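Local coordinates for serine acetyltransferase (Entamoeba histolytica, PDB 3Q1X), which probably transfers an acetyl group to the hydroxyl of L-serine, giving O-acetylserine, an intermediate in cysteine biosynthesis, at residues P168-K173 and V184-T189; F177-V182 and R197-V202; G227-I232 and G245-I250. All blocks are in the same frame, centred on the assembly; numbering follows the deposited sequence.

Contact 1. Residues P168-K173 and V184-T189; sequences PGASIK and VVIGET
At one corner of the left-handed beta helix, two successive coils are stacked so closely that the backbone turn at Gly169 rests on that at Glu188, their CA atoms 4.4 Å apart. The Glu188 carbonyl points into the turn of the other coil: Glu188 O lies 3.0 Å from Gly169 C, an approach made possible by the lack of a side chain on Gly169. No hydrogen bond crosses between the segments, which meet by packing; backbone bonds such as Ser171 with Ala190 join the coils nearby. Beside the turns, the methyl group Ala170 CB packs against the next coil, 3.4 Å from Gly187 O and 3.8 Å from Ile186 CG2. Ile186 presents that branch because CG2 stands anti to its backbone N, while CG1 runs on beside the N (chi1 -58°) and carries CD1 onward. There the ends of two extended isoleucines approach loosely, Ile172 CD1 lying 4.4 Å from Ile186 CD1.

In a triangular helix of this kind the chain leaves one sheet, turns and enters the next. Here 168-173 leads into strand 171-172, whereas 184-189 has just left strand 185-186 of the preceding sheet. The two isoleucines therefore meet in the interior, where Ile192 touches both. The glutamate side chain does the reverse: extended (chi1 -179°), it leaves the stack, and its carboxylate forms a salt bridge with Arg222 through OE2 and a hydrogen bond with Tyr143 through OE1. Arg222 belongs to the serine pocket, and the Glu188 side chain is about 5 Å from a bound serine (nearest atoms).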
loop_
_atom_site.group_PDB
_atom_site.type_symbol
_atom_site.label_atom_id
_atom_site.label_comp_id
_atom_site.label_asym_id
_atom_site.label_seq_id
_atom_site.Cartn_x
_atom_site.Cartn_y
_atom_site.Cartn_z
ATOM N N PRO A 168 -10.056 13.676 -4.441
ATOM C CA PRO A 168 -10.005 14.556 -5.611
ATOM C C PRO A 168 -10.472 15.990 -5.362
ATOM O O PRO A 168 -10.132 16.877 -6.142
ATOM C CB PRO A 168 -10.923 13.852 -6.628
ATOM C CG PRO A 168 -11.764 12.903 -5.811
ATOM C CD PRO A 168 -10.811 12.444 -4.743
ATOM N N GLY A 169 -11.234 16.199 -4.283
ATOM C CA GLY A 169 -11.712 17.534 -3.876
ATOM C C GLY A 169 -10.663 18.453 -3.265
ATOM O O GLY A 169 -10.825 19.673 -3.278
ATOM N N ALA A 170 -9.586 17.878 -2.735
ATOM C CA ALA A 170 -8.515 18.676 -2.138
ATOM C C ALA A 170 -7.983 19.685 -3.147
ATOM O O ALA A 170 -7.898 19.397 -4.341
ATOM C CB ALA A 170 -7.394 17.779 -1.632
ATOM N N SER A 171 -7.651 20.873 -2.658
ATOM C CA SER A 171 -7.051 21.918 -3.481
ATOM C C SER A 171 -5.595 22.077 -3.079
ATOM O O SER A 171 -5.296 22.378 -1.928
ATOM C CB SER A 171 -7.805 23.240 -3.313
ATOM O OG SER A 171 -9.201 23.036 -3.411
ATOM N N ILE A 172 -4.685 21.856 -4.023
ATOM C CA ILE A 172 -3.255 21.882 -3.718
ATOM C C ILE A 172 -2.481 22.743 -4.717
ATOM O O ILE A 172 -2.520 22.501 -5.930
ATOM C CB ILE A 172 -2.638 20.447 -3.654
ATOM C CG1 ILE A 172 -3.505 19.502 -2.808
ATOM C CG2 ILE A 172 -1.218 20.495 -3.112
ATOM C CD1 ILE A 172 -3.059 18.044 -2.837
ATOM N N LYS A 173 -1.774 23.746 -4.202
ATOM C CA LYS A 173 -0.951 24.608 -5.038
ATOM C C LYS A 173 0.350 23.917 -5.456
ATOM O O LYS A 173 0.557 22.746 -5.132
ATOM C CB LYS A 173 -0.690 25.949 -4.344
ATOM C CG LYS A 173 -1.971 26.770 -4.153
ATOM C CD LYS A 173 -1.673 28.222 -3.823
ATOM C CE LYS A 173 -2.955 29.047 -3.798
ATOM N NZ LYS A 173 -2.989 29.993 -2.636
ATOM N N VAL A 184 -0.280 8.929 4.047
ATOM C CA VAL A 184 -0.769 10.286 3.815
ATOM C C VAL A 184 -2.260 10.271 3.471
ATOM O O VAL A 184 -2.710 9.526 2.591
ATOM C CB VAL A 184 0.071 11.030 2.733
ATOM C CG1 VAL A 184 -0.578 12.331 2.302
ATOM C CG2 VAL A 184 1.465 11.290 3.259
ATOM N N VAL A 185 -3.017 11.093 4.184
ATOM C CA VAL A 185 -4.445 11.253 3.933
ATOM C C VAL A 185 -4.736 12.745 3.826
ATOM O O VAL A 185 -4.429 13.519 4.736
ATOM C CB VAL A 185 -5.315 10.595 5.039
ATOM C CG1 VAL A 185 -6.785 10.987 4.899
ATOM C CG2 VAL A 185 -5.175 9.083 4.999
ATOM N N ILE A 186 -5.325 13.144 2.703
ATOM C CA ILE A 186 -5.649 14.550 2.467
ATOM C C ILE A 186 -7.124 14.600 2.047
ATOM O O ILE A 186 -7.490 14.075 0.996
ATOM C CB ILE A 186 -4.712 15.194 1.402
ATOM C CG1 ILE A 186 -3.233 15.080 1.820
ATOM C CG2 ILE A 186 -5.101 16.652 1.148
ATOM C CD1 ILE A 186 -2.255 15.606 0.793
ATOM N N GLY A 187 -7.961 15.211 2.881
ATOM C CA GLY A 187 -9.417 15.175 2.713
ATOM C C GLY A 187 -10.033 16.045 1.629
ATOM O O GLY A 187 -9.388 16.931 1.039
ATOM N N GLU A 188 -11.313 15.782 1.387
ATOM C CA GLU A 188 -12.094 16.423 0.337
ATOM C C GLU A 188 -12.055 17.954 0.353
ATOM O O GLU A 188 -12.107 18.592 -0.692
ATOM C CB GLU A 188 -13.544 15.945 0.430
ATOM C CG GLU A 188 -14.476 16.530 -0.640
ATOM C CD GLU A 188 -15.829 15.835 -0.688
ATOM O OE1 GLU A 188 -16.532 15.954 -1.715
ATOM O OE2 GLU A 188 -16.187 15.163 0.293
ATOM N N THR A 189 -11.998 18.539 1.545
ATOM C CA THR A 189 -12.083 19.990 1.661
ATOM C C THR A 189 -10.784 20.592 2.182
ATOM O O THR A 189 -10.748 21.749 2.612
ATOM C CB THR A 189 -13.288 20.437 2.527
ATOM O OG1 THR A 189 -13.060 20.081 3.894
ATOM C CG2 THR A 189 -14.575 19.778 2.039
#

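Contact 2. Residues F177-V182 and R197-V202; sequences FIDHGV and RIYQSV. With SER (serine), chain B.
Tyr199 brings CD1 and CE1 of its ring against the Asp179 side chain, Tyr199 CE1 3.8 Å from Asp179 CB. A water bridges their polar ends, giving a hydrogen to Asp179 OD2 (2.7 Å) and accepting one from Tyr199 OH (2.6 Å). The same OD2 takes a hydrogen bond from N of the bound serine at 2.7 Å, so one oxygen grips both water and ligand. This serine site lies at a subunit interface: the ligand is also hydrogen-bonded to Asp114 OD1 and to Arg222 NH2 of the third subunit. Serine OG lies at the edge of the His180 ring. Alongside that ring Gln200, bent at chi2 (-87°), folds its amide back, 77° from the imidazole plane; its NE2 is hydrogen-bonded to Thr203 OG1 of the third subunit. Parallel pairing sets the register: Ile198 N donates to Phe177 O and Asp179 N to Ile198 O, both at 2.8 Å. Ile178 and Ile198 point together into the beta helix, while Phe177 CD2 meets Arg197 CG on the outer face. Within this chain strand 197-198 separates outermost strand 177-178 from 231-232; outside, the third subunit adds His208, bonded to Tyr199 OH, and His159 of helix 150-162, bonded to His180 O.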
loop_
_atom_site.group_PDB
_atom_site.type_symbol
_atom_site.label_atom_id
_atom_site.label_comp_id
_atom_site.label_asym_id
_atom_site.label_seq_id
_atom_site.Cartn_x
_atom_site.Cartn_y
_atom_site.Cartn_z
ATOM N N PHE A 177 5.322 18.534 -2.496
ATOM C CA PHE A 177 6.118 17.313 -2.335
ATOM C C PHE A 177 5.659 16.449 -1.173
ATOM O O PHE A 177 5.639 16.894 -0.024
ATOM C CB PHE A 177 7.601 17.662 -2.186
ATOM C CG PHE A 177 8.517 16.462 -2.016
ATOM C CD1 PHE A 177 8.405 15.332 -2.836
ATOM C CD2 PHE A 177 9.536 16.495 -1.068
ATOM C CE1 PHE A 177 9.272 14.241 -2.679
ATOM C CE2 PHE A 177 10.414 15.416 -0.907
ATOM C CZ PHE A 177 10.279 14.286 -1.712
ATOM N N ILE A 178 5.288 15.207 -1.486
ATOM C CA ILE A 178 5.078 14.171 -0.488
ATOM C C ILE A 178 6.275 13.211 -0.557
ATOM O O ILE A 178 6.473 12.539 -1.561
ATOM C CB ILE A 178 3.759 13.381 -0.713
ATOM C CG1 ILE A 178 2.537 14.297 -0.589
ATOM C CG2 ILE A 178 3.664 12.223 0.268
ATOM C CD1 ILE A 178 1.302 13.782 -1.296
ATOM N N ASP A 179 7.071 13.161 0.505
ATOM C CA ASP A 179 8.180 12.222 0.586
ATOM C C ASP A 179 7.747 10.965 1.304
ATOM O O ASP A 179 7.096 11.041 2.354
ATOM C CB ASP A 179 9.360 12.846 1.337
ATOM C CG ASP A 179 10.678 12.148 1.055
ATOM O OD1 ASP A 179 10.746 11.195 0.231
ATOM O OD2 ASP A 179 11.677 12.568 1.658
ATOM N N HIS A 180 8.117 9.820 0.727
ATOM C CA HIS A 180 7.804 8.473 1.257
ATOM C C HIS A 180 6.327 8.136 1.069
ATOM O O HIS A 180 5.985 7.243 0.281
ATOM C CB HIS A 180 8.303 8.307 2.694
ATOM C CG HIS A 180 9.794 8.342 2.801
ATOM N ND1 HIS A 180 10.477 9.351 3.451
ATOM C CD2 HIS A 180 10.737 7.510 2.302
ATOM C CE1 HIS A 180 11.776 9.118 3.372
ATOM N NE2 HIS A 180 11.959 8.009 2.679
ATOM N N GLY A 181 5.453 8.834 1.791
ATOM C CA GLY A 181 4.070 8.965 1.371
ATOM C C GLY A 181 3.088 7.977 1.955
ATOM O O GLY A 181 1.907 8.292 2.075
ATOM N N VAL A 182 3.542 6.775 2.297
ATOM C CA VAL A 182 2.597 5.794 2.827
ATOM C C VAL A 182 1.849 6.358 4.033
ATOM O O VAL A 182 2.466 6.866 4.984
ATOM C CB VAL A 182 3.264 4.444 3.139
ATOM C CG1 VAL A 182 2.325 3.554 3.931
ATOM C CG2 VAL A 182 3.654 3.750 1.841
ATOM N N ARG A 197 5.591 20.527 2.094
ATOM C CA ARG A 197 6.384 19.310 2.168
ATOM C C ARG A 197 5.761 18.386 3.200
ATOM O O ARG A 197 5.660 18.740 4.374
ATOM C CB ARG A 197 7.828 19.637 2.552
ATOM C CG ARG A 197 8.787 18.468 2.459
ATOM C CD ARG A 197 10.202 18.921 2.783
ATOM N NE ARG A 197 10.686 19.920 1.831
ATOM C CZ ARG A 197 11.788 20.647 1.982
ATOM N NH1 ARG A 197 12.545 20.520 3.068
ATOM N NH2 ARG A 197 12.127 21.518 1.043
ATOM N N ILE A 198 5.341 17.205 2.760
ATOM C CA ILE A 198 4.592 16.274 3.609
ATOM C C ILE A 198 5.272 14.913 3.656
ATOM O O ILE A 198 5.652 14.367 2.619
ATOM C CB ILE A 198 3.118 16.115 3.116
ATOM C CG1 ILE A 198 2.355 17.438 3.250
ATOM C CG2 ILE A 198 2.393 14.978 3.844
ATOM C CD1 ILE A 198 0.912 17.393 2.750
ATOM N N TYR A 199 5.395 14.366 4.860
ATOM C CA TYR A 199 5.989 13.061 5.077
ATOM C C TYR A 199 4.968 11.939 5.294
ATOM O O TYR A 199 3.742 12.170 5.372
ATOM C CB TYR A 199 6.989 13.125 6.231
ATOM C CG TYR A 199 8.220 13.887 5.850
ATOM C CD1 TYR A 199 9.302 13.237 5.250
ATOM C CD2 TYR A 199 8.294 15.274 6.032
ATOM C CE1 TYR A 199 10.438 13.943 4.866
ATOM C CE2 TYR A 199 9.432 15.994 5.648
ATOM C CZ TYR A 199 10.499 15.317 5.072
ATOM O OH TYR A 199 11.619 16.010 4.684
ATOM N N GLN A 200 5.500 10.725 5.391
ATOM C CA GLN A 200 4.716 9.517 5.602
ATOM C C GLN A 200 3.772 9.680 6.792
ATOM O O GLN A 200 4.093 10.393 7.751
ATOM C CB GLN A 200 5.642 8.301 5.787
ATOM C CG GLN A 200 6.633 8.369 6.965
ATOM C CD GLN A 200 7.959 9.048 6.629
ATOM O OE1 GLN A 200 8.024 9.923 5.779
ATOM N NE2 GLN A 200 9.019 8.656 7.334
ATOM N N SER A 201 2.598 9.061 6.696
ATOM C CA SER A 201 1.646 8.980 7.805
ATOM C C SER A 201 1.041 10.307 8.274
ATOM O O SER A 201 0.533 10.395 9.402
ATOM C CB SER A 201 2.303 8.253 8.987
ATOM O OG SER A 201 2.390 6.864 8.729
ATOM N N VAL A 202 1.073 11.319 7.409
ATOM C CA VAL A 202 0.481 12.618 7.727
ATOM C C VAL A 202 -0.976 12.652 7.319
ATOM O O VAL A 202 -1.314 12.317 6.181
ATOM C CB VAL A 202 1.241 13.772 7.053
ATOM C CG1 VAL A 202 0.375 15.042 6.969
ATOM C CG2 VAL A 202 2.533 14.036 7.793
HETATM N N SER B . 14.040 11.234 1.849
HETATM C CA SER B . 14.650 11.991 2.985
HETATM C C SER B . 16.135 11.680 3.099
HETATM O O SER B . 16.664 10.842 2.371
HETATM C CB SER B . 13.936 11.654 4.297
HETATM O OG SER B . 14.138 10.293 4.656
HETATM O OXT SER B . 16.832 12.260 3.922
HETATM O O HOH W 1 12.715 14.821 2.669
#

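Contact 3. Residues G227-I232 and G245-I250; sequences GDYVTI and GSHVRI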
loop_
_atom_site.group_PDB
_atom_site.type_symbol
_atom_site.label_atom_id
_atom_site.label_comp_id
_atom_site.label_asym_id
_atom_site.label_seq_id
_atom_site.Cartn_x
_atom_site.Cartn_y
_atom_site.Cartn_z
ATOM N N GLY A 227 -1.233 27.043 4.779
ATOM C CA GLY A 227 -0.618 28.139 4.017
ATOM C C GLY A 227 0.575 27.699 3.188
ATOM O O GLY A 227 0.658 26.538 2.766
ATOM N N ASP A 228 1.495 28.633 2.950
ATOM C CA ASP A 228 2.678 28.391 2.121
ATOM C C ASP A 228 3.892 28.025 2.966
ATOM O O ASP A 228 3.983 28.403 4.136
ATOM C CB ASP A 228 2.991 29.627 1.272
ATOM C CG ASP A 228 1.816 30.064 0.413
ATOM O OD1 ASP A 228 1.022 29.203 -0.016
ATOM O OD2 ASP A 228 1.696 31.277 0.146
ATOM N N TYR A 229 4.818 27.272 2.378
ATOM C CA TYR A 229 6.068 26.902 3.047
ATOM C C TYR A 229 5.851 26.176 4.380
ATOM O O TYR A 229 6.511 26.468 5.387
ATOM C CB TYR A 229 6.957 28.134 3.231
ATOM C CG TYR A 229 7.402 28.743 1.928
ATOM C CD1 TYR A 229 8.521 28.253 1.264
ATOM C CD2 TYR A 229 6.696 29.802 1.351
ATOM C CE1 TYR A 229 8.931 28.796 0.062
ATOM C CE2 TYR A 229 7.103 30.358 0.143
ATOM C CZ TYR A 229 8.224 29.849 -0.493
ATOM O OH TYR A 229 8.646 30.390 -1.688
ATOM N N VAL A 230 4.918 25.229 4.370
ATOM C CA VAL A 230 4.618 24.416 5.535
ATOM C C VAL A 230 5.264 23.051 5.376
ATOM O O VAL A 230 5.211 22.451 4.295
ATOM C CB VAL A 230 3.096 24.260 5.726
ATOM C CG1 VAL A 230 2.761 23.267 6.843
ATOM C CG2 VAL A 230 2.462 25.620 5.984
ATOM N N THR A 231 5.888 22.579 6.450
ATOM C CA THR A 231 6.442 21.226 6.494
ATOM C C THR A 231 5.735 20.422 7.572
ATOM O O THR A 231 5.669 20.839 8.736
ATOM C CB THR A 231 7.964 21.232 6.737
ATOM O OG1 THR A 231 8.578 22.158 5.841
ATOM C CG2 THR A 231 8.563 19.842 6.511
ATOM N N ILE A 232 5.203 19.264 7.189
ATOM C CA ILE A 232 4.438 18.452 8.123
ATOM C C ILE A 232 5.153 17.131 8.351
ATOM O O ILE A 232 5.234 16.293 7.451
ATOM C CB ILE A 232 2.977 18.230 7.662
ATOM C CG1 ILE A 232 2.346 19.563 7.261
ATOM C CG2 ILE A 232 2.162 17.600 8.785
ATOM C CD1 ILE A 232 0.974 19.457 6.685
ATOM N N GLY A 245 -1.045 28.412 9.387
ATOM C CA GLY A 245 -0.461 29.564 8.708
ATOM C C GLY A 245 0.719 29.195 7.831
ATOM O O GLY A 245 1.071 28.017 7.714
ATOM N N SER A 246 1.332 30.204 7.218
ATOM C CA SER A 246 2.502 29.996 6.373
ATOM C C SER A 246 3.753 29.821 7.226
ATOM O O SER A 246 3.751 30.153 8.416
ATOM C CB SER A 246 2.675 31.149 5.377
ATOM O OG SER A 246 1.671 31.111 4.372
ATOM N N HIS A 247 4.809 29.279 6.618
ATOM C CA HIS A 247 6.101 29.089 7.288
ATOM C C HIS A 247 5.942 28.400 8.654
ATOM O O HIS A 247 6.484 28.849 9.668
ATOM C CB HIS A 247 6.865 30.423 7.394
ATOM C CG HIS A 247 7.175 31.051 6.069
ATOM N ND1 HIS A 247 6.369 32.010 5.490
ATOM C CD2 HIS A 247 8.204 30.859 5.210
ATOM C CE1 HIS A 247 6.885 32.375 4.331
ATOM N NE2 HIS A 247 7.998 31.692 4.136
ATOM N N VAL A 248 5.174 27.312 8.660
ATOM C CA VAL A 248 4.949 26.507 9.854
ATOM C C VAL A 248 5.697 25.177 9.724
ATOM O O VAL A 248 5.674 24.542 8.670
ATOM C CB VAL A 248 3.431 26.261 10.092
ATOM C CG1 VAL A 248 3.201 25.224 11.176
ATOM C CG2 VAL A 248 2.725 27.571 10.460
ATOM N N ARG A 249 6.382 24.788 10.795
ATOM C CA ARG A 249 7.040 23.488 10.888
ATOM C C ARG A 249 6.283 22.637 11.905
ATOM O O ARG A 249 6.076 23.061 13.046
ATOM C CB ARG A 249 8.505 23.660 11.313
ATOM C CG ARG A 249 9.386 24.383 10.295
ATOM C CD ARG A 249 10.551 25.133 10.966
ATOM N NE ARG A 249 11.575 25.551 10.002
ATOM C CZ ARG A 249 12.873 25.258 10.086
ATOM N NH1 ARG A 249 13.348 24.545 11.105
ATOM N NH2 ARG A 249 13.706 25.684 9.145
ATOM N N ILE A 250 5.846 21.451 11.489
ATOM C CA ILE A 250 5.130 20.543 12.387
ATOM C C ILE A 250 5.960 19.295 12.664
ATOM O O ILE A 250 6.386 18.605 11.734
ATOM C CB ILE A 250 3.745 20.162 11.826
ATOM C CG1 ILE A 250 2.876 21.417 11.678
ATOM C CG2 ILE A 250 3.055 19.145 12.737
ATOM C CD1 ILE A 250 1.812 21.310 10.604
HETATM O O HOH W 2 2.191 33.252 2.679
#
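Ser246 fills the hollow beside the glycine turn of the coil before it: its hydroxyl fits against Gly227 and accepts a hydrogen bond from Asp228 N (2.9 Å from Ser246 OG, N-H...O 162°). A water then joins Ser246 OG to Asp228 OD2, while Asp228 OD1 is hydrogen-bonded to Glu194 N. Tyr229 and His247 leave their backbones side by side, and the bump is Tyr229 CB, which sits over one face of the imidazole, 3.9 Å from the ring centroid, in a CH-pi contact. The two ring planes are only 5° from parallel but slid apart, with centroids separated by 4.9 Å, so they barely overlap.

On the inner side the hollows are lined by branched carbons. Val230 CG2 presses on the Gly245 carbonyl, 3.3 Å from Gly245 O, a buried oxygen with no polar partner in the model. Ile250 points the same way as Ile232, and its CG1, beside the backbone N (chi1 -62°), carries CD1 on to the neighbouring coil. CD1 meets Ile232 CG1 at 3.8 Å and, a little more loosely, Val230 CG1. Backbone bonds keep the coils in step: His247 N to Asp228 O, then Thr231 N to Val248 O (3.0 Å) and Ile250 N to Thr231 O (2.8 Å).

These are stacked coils of the left-handed beta helix formed by hexapeptide repeats. Strand 231-232 lies between 197-198 and 248-250, with 264-266 beyond; Trp195 stacks on Tyr229, and Gln210 and Glu212 of the third subunit bond to Thr231 OG1 and Tyr229 OH from outside.

How the contacts relate
From the N terminus the chain passes through 168-173, then 177-182, and returns to the first of these at 184-189, closing contact 1; contact 2 closes only at 197-202. The two loops therefore cross, as expected when consecutive coils of a three-sided helix stack. They also meet directly: Val185 N probably bonds Val202 O, and Val184 packs on Ile178 and Ile198. Contact 3 comes later, opening at 227-232 and closing at 245-250. Its strand 231-232 adjoins strand 197-198 of contact 2, with probable bonds from Arg197 to Val230 and Ile232, so contacts 2 and 3 extend one sheet, while contact 1 joins the corner between the other two.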